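Local coordinates for protein glypican-1 (Homo sapiens, PDB 4YWT) that carries heparan sulfate chains at the cell surface and, through them, binds alpha-4(V) collagen and takes part in Schwann cell myelination, at residues A[288-302]-A[456-470]. The protein carries 3 engineered substitutions. Sequence-based numbering, arbitrary orientation.
Sequences EWRNLLDSMVLITDK and IMQLKIMTNRLRSAY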
loop_
_atom_site.group_PDB
_atom_site.type_symbol
_atom_site.label_atom_id
_atom_site.label_comp_id
_atom_site.label_asym_id
_atom_site.label_seq_id
_atom_site.Cartn_x
_atom_site.Cartn_y
_atom_site.Cartn_z
ATOM N N GLU A 288 4.186 -11.770 -2.502
ATOM C CA GLU A 288 2.878 -11.465 -1.939
ATOM C C GLU A 288 2.560 -9.975 -2.020
ATOM O O GLU A 288 1.394 -9.589 -2.128
ATOM C CB GLU A 288 2.792 -11.954 -0.492
ATOM C CG GLU A 288 2.938 -13.462 -0.343
ATOM C CD GLU A 288 2.111 -14.240 -1.354
ATOM O OE1 GLU A 288 0.920 -13.907 -1.541
ATOM O OE2 GLU A 288 2.655 -15.185 -1.964
ATOM N N TRP A 289 3.597 -9.142 -1.968
ATOM C CA TRP A 289 3.425 -7.708 -2.180
ATOM C C TRP A 289 2.909 -7.471 -3.598
ATOM O O TRP A 289 1.932 -6.742 -3.805
ATOM C CB TRP A 289 4.746 -6.971 -1.936
ATOM C CG TRP A 289 4.729 -5.496 -2.219
ATOM C CD1 TRP A 289 5.118 -4.881 -3.373
ATOM C CD2 TRP A 289 4.334 -4.448 -1.321
ATOM N NE1 TRP A 289 4.980 -3.519 -3.255
ATOM C CE2 TRP A 289 4.500 -3.228 -2.005
ATOM C CE3 TRP A 289 3.851 -4.425 -0.008
ATOM C CZ2 TRP A 289 4.199 -1.997 -1.423
ATOM C CZ3 TRP A 289 3.552 -3.202 0.568
ATOM C CH2 TRP A 289 3.727 -2.005 -0.139
ATOM N N ARG A 290 3.556 -8.113 -4.566
ATOM C CA ARG A 290 3.149 -8.015 -5.964
ATOM C C ARG A 290 1.745 -8.566 -6.182
ATOM O O ARG A 290 0.971 -8.003 -6.955
ATOM C CB ARG A 290 4.138 -8.750 -6.869
ATOM C CG ARG A 290 5.498 -8.080 -6.982
ATOM C CD ARG A 290 6.399 -8.834 -7.945
ATOM N NE ARG A 290 7.760 -8.308 -7.953
ATOM C CZ ARG A 290 8.176 -7.320 -8.738
ATOM N NH1 ARG A 290 7.334 -6.739 -9.582
ATOM N NH2 ARG A 290 9.436 -6.909 -8.678
ATOM N N ASN A 291 1.422 -9.669 -5.511
ATOM C CA ASN A 291 0.082 -10.244 -5.597
ATOM C C ASN A 291 -0.976 -9.268 -5.097
ATOM O O ASN A 291 -1.983 -9.008 -5.777
ATOM C CB ASN A 291 0.001 -11.549 -4.800
ATOM C CG ASN A 291 0.682 -12.706 -5.502
ATOM O OD1 ASN A 291 0.797 -12.723 -6.727
ATOM N ND2 ASN A 291 1.134 -13.685 -4.725
ATOM N N LEU A 292 -0.737 -8.728 -3.905
ATOM C CA LEU A 292 -1.658 -7.774 -3.305
ATOM C C LEU A 292 -1.855 -6.565 -4.202
ATOM O O LEU A 292 -2.988 -6.188 -4.493
ATOM C CB LEU A 292 -1.164 -7.314 -1.934
ATOM C CG LEU A 292 -2.193 -6.430 -1.228
ATOM C CD1 LEU A 292 -3.445 -7.238 -0.938
ATOM C CD2 LEU A 292 -1.638 -5.817 0.047
ATOM N N LEU A 293 -0.754 -5.961 -4.641
ATOM C CA LEU A 293 -0.842 -4.761 -5.469
ATOM C C LEU A 293 -1.517 -5.051 -6.808
ATOM O O LEU A 293 -2.218 -4.198 -7.352
ATOM C CB LEU A 293 0.542 -4.151 -5.690
ATOM C CG LEU A 293 0.955 -3.070 -4.686
ATOM C CD1 LEU A 293 1.137 -3.649 -3.292
ATOM C CD2 LEU A 293 2.224 -2.371 -5.147
ATOM N N ASP A 294 -1.313 -6.258 -7.330
ATOM C CA ASP A 294 -1.983 -6.678 -8.557
ATOM C C ASP A 294 -3.494 -6.749 -8.363
ATOM O O ASP A 294 -4.258 -6.213 -9.171
ATOM C CB ASP A 294 -1.455 -8.033 -9.030
ATOM C CG ASP A 294 -0.413 -7.903 -10.124
ATOM O OD1 ASP A 294 0.237 -6.838 -10.208
ATOM O OD2 ASP A 294 -0.244 -8.866 -10.901
ATOM N N SER A 295 -3.923 -7.405 -7.287
ATOM C CA SER A 295 -5.354 -7.524 -7.016
ATOM C C SER A 295 -5.969 -6.160 -6.695
ATOM O O SER A 295 -7.153 -5.927 -6.941
ATOM C CB SER A 295 -5.609 -8.510 -5.871
ATOM O OG SER A 295 -5.210 -7.972 -4.623
ATOM N N MET A 296 -5.154 -5.256 -6.159
ATOM C CA MET A 296 -5.607 -3.913 -5.819
ATOM C C MET A 296 -5.762 -3.052 -7.067
ATOM O O MET A 296 -6.665 -2.220 -7.148
ATOM C CB MET A 296 -4.637 -3.251 -4.838
ATOM C CG MET A 296 -4.884 -3.624 -3.386
ATOM S SD MET A 296 -4.016 -2.551 -2.225
ATOM C CE MET A 296 -2.317 -2.860 -2.681
ATOM N N VAL A 297 -4.874 -3.248 -8.036
ATOM C CA VAL A 297 -5.015 -2.585 -9.324
ATOM C C VAL A 297 -6.254 -3.127 -10.026
ATOM O O VAL A 297 -7.035 -2.372 -10.608
ATOM C CB VAL A 297 -3.770 -2.782 -10.213
ATOM C CG1 VAL A 297 -4.071 -2.414 -11.658
ATOM C CG2 VAL A 297 -2.603 -1.961 -9.683
ATOM N N LEU A 298 -6.443 -4.441 -9.943
ATOM C CA LEU A 298 -7.577 -5.092 -10.592
ATOM C C LEU A 298 -8.930 -4.677 -10.021
ATOM O O LEU A 298 -9.884 -4.476 -10.772
ATOM C CB LEU A 298 -7.437 -6.613 -10.505
ATOM C CG LEU A 298 -6.637 -7.269 -11.630
ATOM C CD1 LEU A 298 -6.646 -8.783 -11.482
ATOM C CD2 LEU A 298 -7.195 -6.852 -12.983
ATOM N N ILE A 299 -9.016 -4.550 -8.700
ATOM C CA ILE A 299 -10.298 -4.296 -8.045
ATOM C C ILE A 299 -10.891 -2.930 -8.413
ATOM O O ILE A 299 -12.106 -2.739 -8.337
ATOM C CB ILE A 299 -10.175 -4.401 -6.502
ATOM C CG1 ILE A 299 -11.558 -4.529 -5.856
ATOM C CG2 ILE A 299 -9.418 -3.215 -5.929
ATOM C CD1 ILE A 299 -12.317 -5.769 -6.279
ATOM N N THR A 300 -10.043 -1.995 -8.831
ATOM C CA THR A 300 -10.500 -0.643 -9.155
ATOM C C THR A 300 -11.448 -0.620 -10.350
ATOM O O THR A 300 -12.246 0.304 -10.498
ATOM C CB THR A 300 -9.316 0.303 -9.447
ATOM O OG1 THR A 300 -8.607 -0.151 -10.606
ATOM C CG2 THR A 300 -8.372 0.356 -8.261
ATOM N N ASP A 301 -11.359 -1.637 -11.201
ATOM C CA ASP A 301 -12.241 -1.742 -12.358
ATOM C C ASP A 301 -13.693 -1.912 -11.924
ATOM O O ASP A 301 -14.616 -1.467 -12.610
ATOM C CB ASP A 301 -11.823 -2.915 -13.251
ATOM C CG ASP A 301 -10.520 -2.657 -13.983
ATOM O OD1 ASP A 301 -10.169 -1.474 -14.181
ATOM O OD2 ASP A 301 -9.849 -3.637 -14.363
ATOM N N LYS A 302 -13.881 -2.549 -10.772
ATOM C CA LYS A 302 -15.212 -2.873 -10.270
ATOM C C LYS A 302 -15.924 -1.670 -9.664
ATOM O O LYS A 302 -17.077 -1.776 -9.246
ATOM C CB LYS A 302 -15.129 -3.999 -9.235
ATOM C CG LYS A 302 -14.631 -5.314 -9.801
ATOM C CD LYS A 302 -15.397 -5.687 -11.060
ATOM C CE LYS A 302 -15.156 -7.136 -11.451
ATOM N NZ LYS A 302 -15.996 -7.536 -12.614
ATOM N N ILE A 456 3.809 -11.235 5.559
ATOM C CA ILE A 456 3.520 -12.016 4.363
ATOM C C ILE A 456 2.157 -12.688 4.502
ATOM O O ILE A 456 1.374 -12.733 3.545
ATOM C CB ILE A 456 4.618 -13.072 4.096
ATOM C CG1 ILE A 456 5.909 -12.384 3.650
ATOM C CG2 ILE A 456 4.176 -14.063 3.035
ATOM C CD1 ILE A 456 7.060 -13.333 3.402
ATOM N N MET A 457 1.864 -13.189 5.700
ATOM C CA MET A 457 0.543 -13.755 5.958
ATOM C C MET A 457 -0.556 -12.714 5.757
ATOM O O MET A 457 -1.582 -12.993 5.121
ATOM C CB MET A 457 0.454 -14.341 7.371
ATOM C CG MET A 457 1.259 -15.615 7.586
ATOM S SD MET A 457 1.236 -16.771 6.196
ATOM C CE MET A 457 -0.521 -17.007 5.920
ATOM N N GLN A 458 -0.337 -11.515 6.295
ATOM C CA GLN A 458 -1.289 -10.418 6.117
ATOM C C GLN A 458 -1.547 -10.134 4.635
ATOM O O GLN A 458 -2.704 -10.008 4.202
ATOM C CB GLN A 458 -0.786 -9.152 6.814
ATOM C CG GLN A 458 -0.713 -9.264 8.330
ATOM C CD GLN A 458 -2.066 -9.543 8.957
ATOM O OE1 GLN A 458 -2.945 -8.680 8.973
ATOM N NE2 GLN A 458 -2.239 -10.752 9.478
ATOM N N LEU A 459 -0.467 -10.047 3.862
ATOM C CA LEU A 459 -0.572 -9.841 2.420
ATOM C C LEU A 459 -1.400 -10.943 1.766
ATOM O O LEU A 459 -2.280 -10.660 0.950
ATOM C CB LEU A 459 0.815 -9.772 1.776
ATOM C CG LEU A 459 1.735 -8.623 2.192
ATOM C CD1 LEU A 459 3.083 -8.742 1.500
ATOM C CD2 LEU A 459 1.099 -7.280 1.888
ATOM N N LYS A 460 -1.122 -12.194 2.130
ATOM C CA LYS A 460 -1.894 -13.330 1.621
ATOM C C LYS A 460 -3.390 -13.163 1.879
ATOM O O LYS A 460 -4.214 -13.267 0.960
ATOM C CB LYS A 460 -1.421 -14.639 2.257
ATOM C CG LYS A 460 -0.038 -15.105 1.844
ATOM C CD LYS A 460 0.180 -16.541 2.304
ATOM C CE LYS A 460 1.638 -16.949 2.228
ATOM N NZ LYS A 460 1.870 -18.245 2.929
ATOM N N ILE A 461 -3.730 -12.906 3.139
ATOM C CA ILE A 461 -5.123 -12.767 3.551
ATOM C C ILE A 461 -5.843 -11.641 2.809
ATOM O O ILE A 461 -6.932 -11.845 2.251
ATOM C CB ILE A 461 -5.227 -12.522 5.067
ATOM C CG1 ILE A 461 -4.732 -13.752 5.832
ATOM C CG2 ILE A 461 -6.658 -12.192 5.462
ATOM C CD1 ILE A 461 -4.500 -13.507 7.306
ATOM N N MET A 462 -5.233 -10.458 2.793
ATOM C CA MET A 462 -5.839 -9.317 2.114
ATOM C C MET A 462 -6.011 -9.603 0.622
ATOM O O MET A 462 -7.044 -9.273 0.032
ATOM C CB MET A 462 -5.000 -8.056 2.323
ATOM C CG MET A 462 -5.668 -6.773 1.846
ATOM S SD MET A 462 -7.200 -6.401 2.719
ATOM C CE MET A 462 -8.380 -6.527 1.382
ATOM N N THR A 463 -5.002 -10.232 0.024
ATOM C CA THR A 463 -5.055 -10.590 -1.390
ATOM C C THR A 463 -6.232 -11.508 -1.678
ATOM O O THR A 463 -6.979 -11.288 -2.634
ATOM C CB THR A 463 -3.766 -11.282 -1.855
ATOM O OG1 THR A 463 -2.642 -10.436 -1.584
ATOM C CG2 THR A 463 -3.828 -11.575 -3.348
ATOM N N ASN A 464 -6.393 -12.538 -0.849
ATOM C CA ASN A 464 -7.537 -13.436 -0.977
ATOM C C ASN A 464 -8.853 -12.673 -0.876
ATOM O O ASN A 464 -9.758 -12.864 -1.702
ATOM C CB ASN A 464 -7.481 -14.536 0.085
ATOM C CG ASN A 464 -6.339 -15.509 -0.144
ATOM O OD1 ASN A 464 -5.930 -15.747 -1.281
ATOM N ND2 ASN A 464 -5.819 -16.076 0.938
ATOM N N ARG A 465 -8.948 -11.802 0.129
ATOM C CA ARG A 465 -10.116 -10.935 0.278
ATOM C C ARG A 465 -10.427 -10.162 -1.003
ATOM O O ARG A 465 -11.587 -10.031 -1.389
ATOM C CB ARG A 465 -9.921 -9.937 1.422
ATOM C CG ARG A 465 -10.127 -10.493 2.819
ATOM C CD ARG A 465 -10.460 -9.358 3.780
ATOM N NE ARG A 465 -10.498 -9.786 5.175
ATOM C CZ ARG A 465 -9.574 -9.469 6.076
ATOM N NH1 ARG A 465 -8.539 -8.716 5.729
ATOM N NH2 ARG A 465 -9.685 -9.899 7.324
ATOM N N LEU A 466 -9.386 -9.653 -1.655
ATOM C CA LEU A 466 -9.562 -8.847 -2.862
ATOM C C LEU A 466 -9.902 -9.673 -4.097
ATOM O O LEU A 466 -10.566 -9.186 -5.011
ATOM C CB LEU A 466 -8.307 -8.018 -3.130
ATOM C CG LEU A 466 -8.201 -6.725 -2.325
ATOM C CD1 LEU A 466 -6.761 -6.443 -1.962
ATOM C CD2 LEU A 466 -8.784 -5.571 -3.124
ATOM N N ARG A 467 -9.438 -10.918 -4.135
ATOM C CA ARG A 467 -9.775 -11.804 -5.241
ATOM C C ARG A 467 -11.239 -12.218 -5.130
ATOM O O ARG A 467 -11.982 -12.211 -6.123
ATOM C CB ARG A 467 -8.850 -13.023 -5.253
ATOM C CG ARG A 467 -7.418 -12.677 -5.636
ATOM C CD ARG A 467 -6.483 -13.874 -5.557
ATOM N NE ARG A 467 -5.161 -13.547 -6.088
ATOM C CZ ARG A 467 -4.077 -14.300 -5.924
ATOM N NH1 ARG A 467 -4.148 -15.431 -5.238
ATOM N NH2 ARG A 467 -2.919 -13.917 -6.446
ATOM N N SER A 468 -11.654 -12.553 -3.912
ATOM C CA SER A 468 -13.056 -12.862 -3.654
ATOM C C SER A 468 -13.937 -11.655 -3.966
ATOM O O SER A 468 -14.975 -11.787 -4.611
ATOM C CB SER A 468 -13.256 -13.304 -2.204
ATOM O OG SER A 468 -12.603 -14.536 -1.958
ATOM N N ALA A 469 -13.509 -10.483 -3.508
ATOM C CA ALA A 469 -14.228 -9.240 -3.769
ATOM C C ALA A 469 -14.355 -8.995 -5.267
ATOM O O ALA A 469 -15.398 -8.551 -5.747
ATOM C CB ALA A 469 -13.529 -8.069 -3.100
ATOM N N TYR A 470 -13.287 -9.289 -5.999
ATOM C CA TYR A 470 -13.302 -9.147 -7.448
ATOM C C TYR A 470 -14.318 -10.092 -8.068
ATOM O O TYR A 470 -15.031 -9.720 -9.000
ATOM C CB TYR A 470 -11.918 -9.410 -8.039
ATOM C CG TYR A 470 -11.843 -9.124 -9.522
ATOM C CD1 TYR A 470 -11.607 -7.837 -9.987
ATOM C CD2 TYR A 470 -12.022 -10.137 -10.456
ATOM C CE1 TYR A 470 -11.542 -7.568 -11.341
ATOM C CE2 TYR A 470 -11.959 -9.877 -11.812
ATOM C CZ TYR A 470 -11.717 -8.591 -12.248
ATOM O OH TYR A 470 -11.652 -8.325 -13.596
HETATM O O HOH W 1 -0.323 -11.400 -1.381
HETATM O O HOH W 2 -2.800 -10.873 -7.644
HETATM O O HOH W 3 -9.012 -8.151 -6.967
#
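Leu292 enters a hole formed by Leu459, Met462, Thr463 and Leu466, its two methyls dividing the work: CD1 lies 3.6 Å from Met462 CG, while CD2 meets Leu459 CD2, the two leucines crossing at about a right angle. With CG anti to the backbone N (chi1 -174°), the Leu292 branch leans in toward helix 450-471. Two knobs answer from that helix. Leu466 sits among Leu292, Ser295, Met296 and Ile299; its CD1 approaches Met296 CG, and its CD2 comes within 3.7 Å of Ile299 CG2. Thr463 fits among Glu288, Asn291, Leu292 and Ser295, its OG1 donating a hydrogen bond to Leu459 O (2.6 Å) from the face of that carbonyl opposite to Thr463 N.

No direct hydrogen bond joins the segments; water does the bridging. One water hydrogen-bonds to Thr463 OG1, Glu288 O and Glu288 OE1, and another links Ser295 O with Leu466 O. A third donates to Asn291 O and accepts from Arg467 NH2 (3.3 Å) in the guanidinium plane. Asn291 ND2 in turn holds Glu288 OE1 almost straight (169°), from above the carboxylate plane.

At the far end, Lys302, bent at chi2, sets CE over one face of the Tyr470 ring, 3.8 Å from its centroid, a CH-pi contact; NZ, 4.7 Å from the same centroid, adds a cation-pi interaction. Ile299 and Ala469 also touch helix 204-236. The near-parallel axes (25°, 8.8 Å apart) and reciprocal knobs-into-holes packing are characteristic of a helical bundle, here in the elongated, predominantly alpha-helical glypican core.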